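Local atomic coordinates of mbDLG-3 protein (Monosiga brevicollis, PDB entry 6X1N), a protein that probably binds partner proteins, perhaps a protein kinase, as a choanoflagellate Dlg-type scaffold, of which this chain is the third PDZ domain. Residues 59-64 with 91-96; 4-9 with 52-57. All blocks are in the same frame, centred on the assembly; numbering follows the deposited sequence.

Contact 1. Residues 59-64 with 91-96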
# COMPACT_ATOMS: atom_id res chain seq x y z
N ASP A 59 1.24 6.03 -3.73
CA ASP A 59 0.27 5.11 -4.30
C ASP A 59 -0.77 4.75 -3.25
O ASP A 59 -0.44 4.48 -2.09
CB ASP A 59 0.94 3.79 -4.70
CG ASP A 59 1.75 3.87 -5.97
OD1 ASP A 59 1.62 4.87 -6.72
OD2 ASP A 59 2.46 2.88 -6.23
N GLN A 60 -2.03 4.69 -3.67
CA GLN A 60 -3.04 4.03 -2.86
C GLN A 60 -2.96 2.54 -3.12
O GLN A 60 -2.91 2.10 -4.28
CB GLN A 60 -4.44 4.55 -3.18
CG GLN A 60 -5.47 3.87 -2.31
CD GLN A 60 -6.80 4.58 -2.24
OE1 GLN A 60 -7.05 5.56 -2.96
NE2 GLN A 60 -7.69 4.08 -1.38
N ILE A 61 -2.92 1.75 -2.04
CA ILE A 61 -3.02 0.30 -2.14
C ILE A 61 -4.51 -0.02 -2.10
O ILE A 61 -5.13 -0.04 -1.04
CB ILE A 61 -2.28 -0.41 -1.00
CG1 ILE A 61 -0.84 0.10 -0.85
CG2 ILE A 61 -2.30 -1.91 -1.27
CD1 ILE A 61 -0.06 -0.64 0.26
N LEU A 62 -5.09 -0.29 -3.27
CA LEU A 62 -6.52 -0.58 -3.34
C LEU A 62 -6.82 -1.97 -2.80
O LEU A 62 -7.85 -2.19 -2.15
CB LEU A 62 -7.02 -0.44 -4.77
CG LEU A 62 -6.91 0.98 -5.34
CD1 LEU A 62 -7.10 0.99 -6.86
CD2 LEU A 62 -7.92 1.90 -4.68
N SER A 63 -5.92 -2.93 -3.04
CA SER A 63 -6.09 -4.27 -2.50
C SER A 63 -4.73 -4.90 -2.33
O SER A 63 -3.75 -4.51 -2.99
CB SER A 63 -6.98 -5.12 -3.41
OG SER A 63 -6.40 -5.26 -4.69
N MET A 64 -4.66 -5.88 -1.44
CA MET A 64 -3.44 -6.63 -1.19
C MET A 64 -3.84 -8.07 -0.91
O MET A 64 -4.67 -8.33 -0.03
CB MET A 64 -2.69 -6.08 0.02
CG MET A 64 -1.42 -6.83 0.34
SD MET A 64 -0.60 -6.28 1.85
CE MET A 64 -0.24 -4.57 1.46
N LEU A 91 -0.44 -6.70 -5.17
CA LEU A 91 -0.96 -5.36 -4.89
C LEU A 91 -1.68 -4.83 -6.12
O LEU A 91 -1.22 -5.03 -7.25
CB LEU A 91 0.20 -4.40 -4.62
CG LEU A 91 1.11 -4.71 -3.44
CD1 LEU A 91 2.36 -3.85 -3.54
CD2 LEU A 91 0.40 -4.44 -2.14
N ASN A 92 -2.79 -4.13 -5.89
CA ASN A 92 -3.38 -3.24 -6.88
C ASN A 92 -3.11 -1.83 -6.39
O ASN A 92 -3.55 -1.45 -5.30
CB ASN A 92 -4.88 -3.45 -6.99
CG ASN A 92 -5.25 -4.56 -7.93
OD1 ASN A 92 -4.68 -5.65 -7.89
ND2 ASN A 92 -6.21 -4.29 -8.81
N LEU A 93 -2.36 -1.06 -7.19
CA LEU A 93 -1.85 0.25 -6.81
C LEU A 93 -2.28 1.28 -7.83
O LEU A 93 -2.37 1.00 -9.03
CB LEU A 93 -0.32 0.24 -6.84
CG LEU A 93 0.37 -0.76 -5.91
CD1 LEU A 93 1.86 -0.80 -6.20
CD2 LEU A 93 0.14 -0.41 -4.46
N THR A 94 -2.48 2.51 -7.37
CA THR A 94 -2.60 3.63 -8.29
C THR A 94 -2.16 4.90 -7.58
O THR A 94 -2.40 5.05 -6.38
CB THR A 94 -4.03 3.75 -8.84
OG1 THR A 94 -4.05 4.60 -10.00
CG2 THR A 94 -5.00 4.28 -7.78
N ALA A 95 -1.46 5.78 -8.29
CA ALA A 95 -1.02 7.02 -7.67
C ALA A 95 -2.24 7.84 -7.30
O ALA A 95 -3.16 8.00 -8.10
CB ALA A 95 -0.12 7.80 -8.63
N ASN A 96 -2.27 8.35 -6.07
CA ASN A 96 -3.40 9.14 -5.60
C ASN A 96 -2.86 10.31 -4.81
O ASN A 96 -2.90 10.32 -3.57
CB ASN A 96 -4.38 8.28 -4.80
CG ASN A 96 -5.65 9.02 -4.44
OD1 ASN A 96 -5.76 10.22 -4.68
ND2 ASN A 96 -6.60 8.31 -3.83
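Gln-60 and Thr-94 exchange both backbone hydrogen bonds, Gln-60 N to Thr-94 O at 2.8 Å and Thr-94 N back to Gln-60 O. Further along, the antiparallel pairing meets a classic beta bulge: Leu-62 and Ser-63 both face Asn-92, so that Leu-62 N donates to Asn-92 O at 2.8 Å while Asn-92 N turns to Ser-63 O. One side-chain bond joins the two segments, just past the end of strand 88-95, Asn-96 ND2 to Gln-60 OE1 at 2.9 Å. The two amides lie side by side, their planes 24° apart, and the acceptor sits in the amide plane of Asn-96. Gln-60 reaches it with an extended chain, CG anti to the backbone N (chi1 -179°), and OD1 of Asn-96 caps Met-99 N at the start of helix 97-102. Beside the bulge, Ser-63 OG rests against Asn-92 CB at 3.3 Å. Ile-61, Met-64, Leu-91 and Leu-93 share the other, buried face. There Leu-91 CD2 touches two partners, 3.8 Å from Ile-61 CG2 and 3.7 Å from Met-64 CE, and the Leu-93 and Ile-61 side chains run side by side, CD2 against CG1. This apolar layer continues onto Ile-40, Leu-69 and helix 74-82, where Met-64 meets Leu-80 and Val-81. Strand 59-64 runs between strands 38-43 and 88-95, and strand 88-95 passes the sheet on to strand 6-11, in the curled arrangement of a PDZ domain.

Contact 2. Residues 4-9 with 52-57. With GOL (glycerol), chain B.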
# COMPACT_ATOMS: atom_id res chain seq x y z
N ASP A 4 -2.53 3.82 -15.20
CA ASP A 4 -2.33 4.30 -13.83
C ASP A 4 -2.50 3.17 -12.83
O ASP A 4 -1.89 3.20 -11.75
CB ASP A 4 -3.35 5.37 -13.47
CG ASP A 4 -3.16 6.67 -14.20
OD1 ASP A 4 -2.01 7.07 -14.49
OD2 ASP A 4 -4.20 7.32 -14.44
N LEU A 5 -3.34 2.19 -13.14
CA LEU A 5 -3.62 1.09 -12.24
C LEU A 5 -2.58 -0.00 -12.48
O LEU A 5 -2.50 -0.55 -13.59
CB LEU A 5 -5.03 0.55 -12.51
CG LEU A 5 -5.55 -0.50 -11.53
CD1 LEU A 5 -5.74 0.13 -10.16
CD2 LEU A 5 -6.84 -1.11 -12.06
N ARG A 6 -1.77 -0.28 -11.46
CA ARG A 6 -0.68 -1.25 -11.55
C ARG A 6 -1.01 -2.46 -10.70
O ARG A 6 -1.44 -2.33 -9.55
CB ARG A 6 0.63 -0.62 -11.09
CG ARG A 6 1.28 0.22 -12.17
CD ARG A 6 2.38 1.15 -11.63
NE ARG A 6 1.83 2.37 -11.03
CZ ARG A 6 1.88 2.69 -9.74
NH1 ARG A 6 2.47 1.90 -8.85
NH2 ARG A 6 1.33 3.83 -9.34
N THR A 7 -0.80 -3.65 -11.25
CA THR A 7 -0.93 -4.90 -10.52
C THR A 7 0.47 -5.47 -10.41
O THR A 7 1.10 -5.78 -11.43
CB THR A 7 -1.88 -5.86 -11.24
OG1 THR A 7 -3.18 -5.26 -11.34
CG2 THR A 7 -2.00 -7.14 -10.45
N VAL A 8 0.97 -5.57 -9.19
CA VAL A 8 2.37 -5.89 -8.93
C VAL A 8 2.41 -7.06 -7.97
O VAL A 8 1.68 -7.07 -6.97
CB VAL A 8 3.10 -4.68 -8.32
CG1 VAL A 8 4.54 -5.02 -8.02
CG2 VAL A 8 3.00 -3.48 -9.25
N THR A 9 3.24 -8.05 -8.26
CA THR A 9 3.52 -9.12 -7.31
C THR A 9 4.94 -8.93 -6.79
O THR A 9 5.89 -8.86 -7.58
CB THR A 9 3.38 -10.50 -7.96
OG1 THR A 9 2.02 -10.68 -8.37
CG2 THR A 9 3.76 -11.59 -6.97
N SER A 52 11.21 -3.73 -8.22
CA SER A 52 10.12 -3.81 -9.18
C SER A 52 10.06 -2.56 -10.05
O SER A 52 9.69 -2.65 -11.23
CB SER A 52 8.79 -4.00 -8.45
OG SER A 52 8.29 -2.77 -7.94
N GLY A 53 10.36 -1.39 -9.49
CA GLY A 53 10.21 -0.14 -10.20
C GLY A 53 8.78 0.25 -10.48
O GLY A 53 8.54 1.19 -11.23
N GLN A 54 7.81 -0.44 -9.87
CA GLN A 54 6.40 -0.21 -10.16
C GLN A 54 5.59 0.03 -8.90
O GLN A 54 4.37 -0.13 -8.91
CB GLN A 54 5.81 -1.34 -11.00
CG GLN A 54 6.32 -1.36 -12.44
CD GLN A 54 5.78 -0.19 -13.28
OE1 GLN A 54 4.62 -0.21 -13.71
NE2 GLN A 54 6.62 0.82 -13.52
N VAL A 55 6.25 0.42 -7.82
CA VAL A 55 5.62 0.73 -6.54
C VAL A 55 6.18 2.07 -6.10
O VAL A 55 7.40 2.23 -6.01
CB VAL A 55 5.94 -0.35 -5.49
CG1 VAL A 55 5.25 -0.04 -4.17
CG2 VAL A 55 5.57 -1.75 -6.01
N PHE A 56 5.30 3.04 -5.84
CA PHE A 56 5.74 4.40 -5.60
C PHE A 56 5.14 4.96 -4.32
O PHE A 56 3.97 4.72 -4.01
CB PHE A 56 5.31 5.34 -6.75
CG PHE A 56 5.76 4.89 -8.11
CD1 PHE A 56 7.07 4.55 -8.35
CD2 PHE A 56 4.84 4.80 -9.14
CE1 PHE A 56 7.47 4.15 -9.62
CE2 PHE A 56 5.23 4.39 -10.40
CZ PHE A 56 6.54 4.07 -10.64
N GLU A 57 5.92 5.78 -3.62
CA GLU A 57 5.35 6.57 -2.55
C GLU A 57 4.18 7.39 -3.09
O GLU A 57 4.22 7.90 -4.21
CB GLU A 57 6.41 7.49 -1.97
CG GLU A 57 5.86 8.31 -0.84
CD GLU A 57 6.88 9.15 -0.12
OE1 GLU A 57 8.11 8.92 -0.30
OE2 GLU A 57 6.44 10.04 0.65
C1 GOL B . 2.08 3.89 -14.66
O1 GOL B . 1.22 3.54 -13.59
C2 GOL B . 3.31 2.99 -14.65
O2 GOL B . 2.96 1.68 -15.04
C3 GOL B . 4.37 3.55 -15.59
O3 GOL B . 5.47 2.67 -15.64
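Arg-6 and Gln-54 make the one direct hydrogen bond between these segments, a clear case of a side chain tying a strand to a loop that has no regular structure. Arg-6 NH1 donates to Gln-54 O at 2.8 Å; the acceptor lies near the guanidinium plane, yet the donor stands 51° out of the carbonyl plane. The same NH1 forms a salt bridge with Asp-59, whose carboxylate also accepts from Phe-56 N, so one acid steadies both the arginine and the loop. A bend at chi3 (-80°) brings the guanidinium up to Phe-56, whose CD2 lies over one face of the guanidinium, offset toward its rim and 3.6 Å from Arg-6 NH2, with the two planes 49° apart. A leucine in place of Arg-6 would probably leave the Asp-59 carboxylate without its charged mate and Gln-54 O without this donor. Val-8 extends this close-packed part inward, CG2 against Gln-54 O at 3.6 Å and CG1 in apolar contact with the buried Val-55 CG2 at 4.0 Å. The solvent side is looser and is bridged by a glycerol, probably from the crystallisation liquor. Its O1 takes a bond from Arg-6 NE at 2.9 Å, while O2 donates to Gln-54 OE1 and O3 accepts from Gln-54 NE2. Ser-52 OG accepts from Gln-54 N at 3.1 Å in an ST turn where helix 48-52 ends, and is also hydrogen-bonded to Ala-49 O in that helix. The loop then runs on to strand 59-64, Val-55 reaching Ile-40 and Ile-43 of strand 38-43 as well as Leu-93, while strand 6-11 pairs with strand 88-95.

Overall arrangement
Contacts 1 and 2 illustrate how a small domain joins its sheet to a connecting loop: their centres lie about 8 Å apart and they touch directly. Along the chain they come in series, the contact of 4-9 with 52-57 being complete before strand 59-64 opens contact 1. Strand 88-95, part of contact 1, links them within one sheet: it pairs with 59-64 along one edge and with 6-11 of contact 2 along the other. Leu-62 also packs on Leu-5. Contact 1, about 6 Å from the centre of the chain, lies nearer the core, and contact 2, about 10 Å from it, nearer the surface of one PDZ domain, its N-terminal strand held to both sheet and loop.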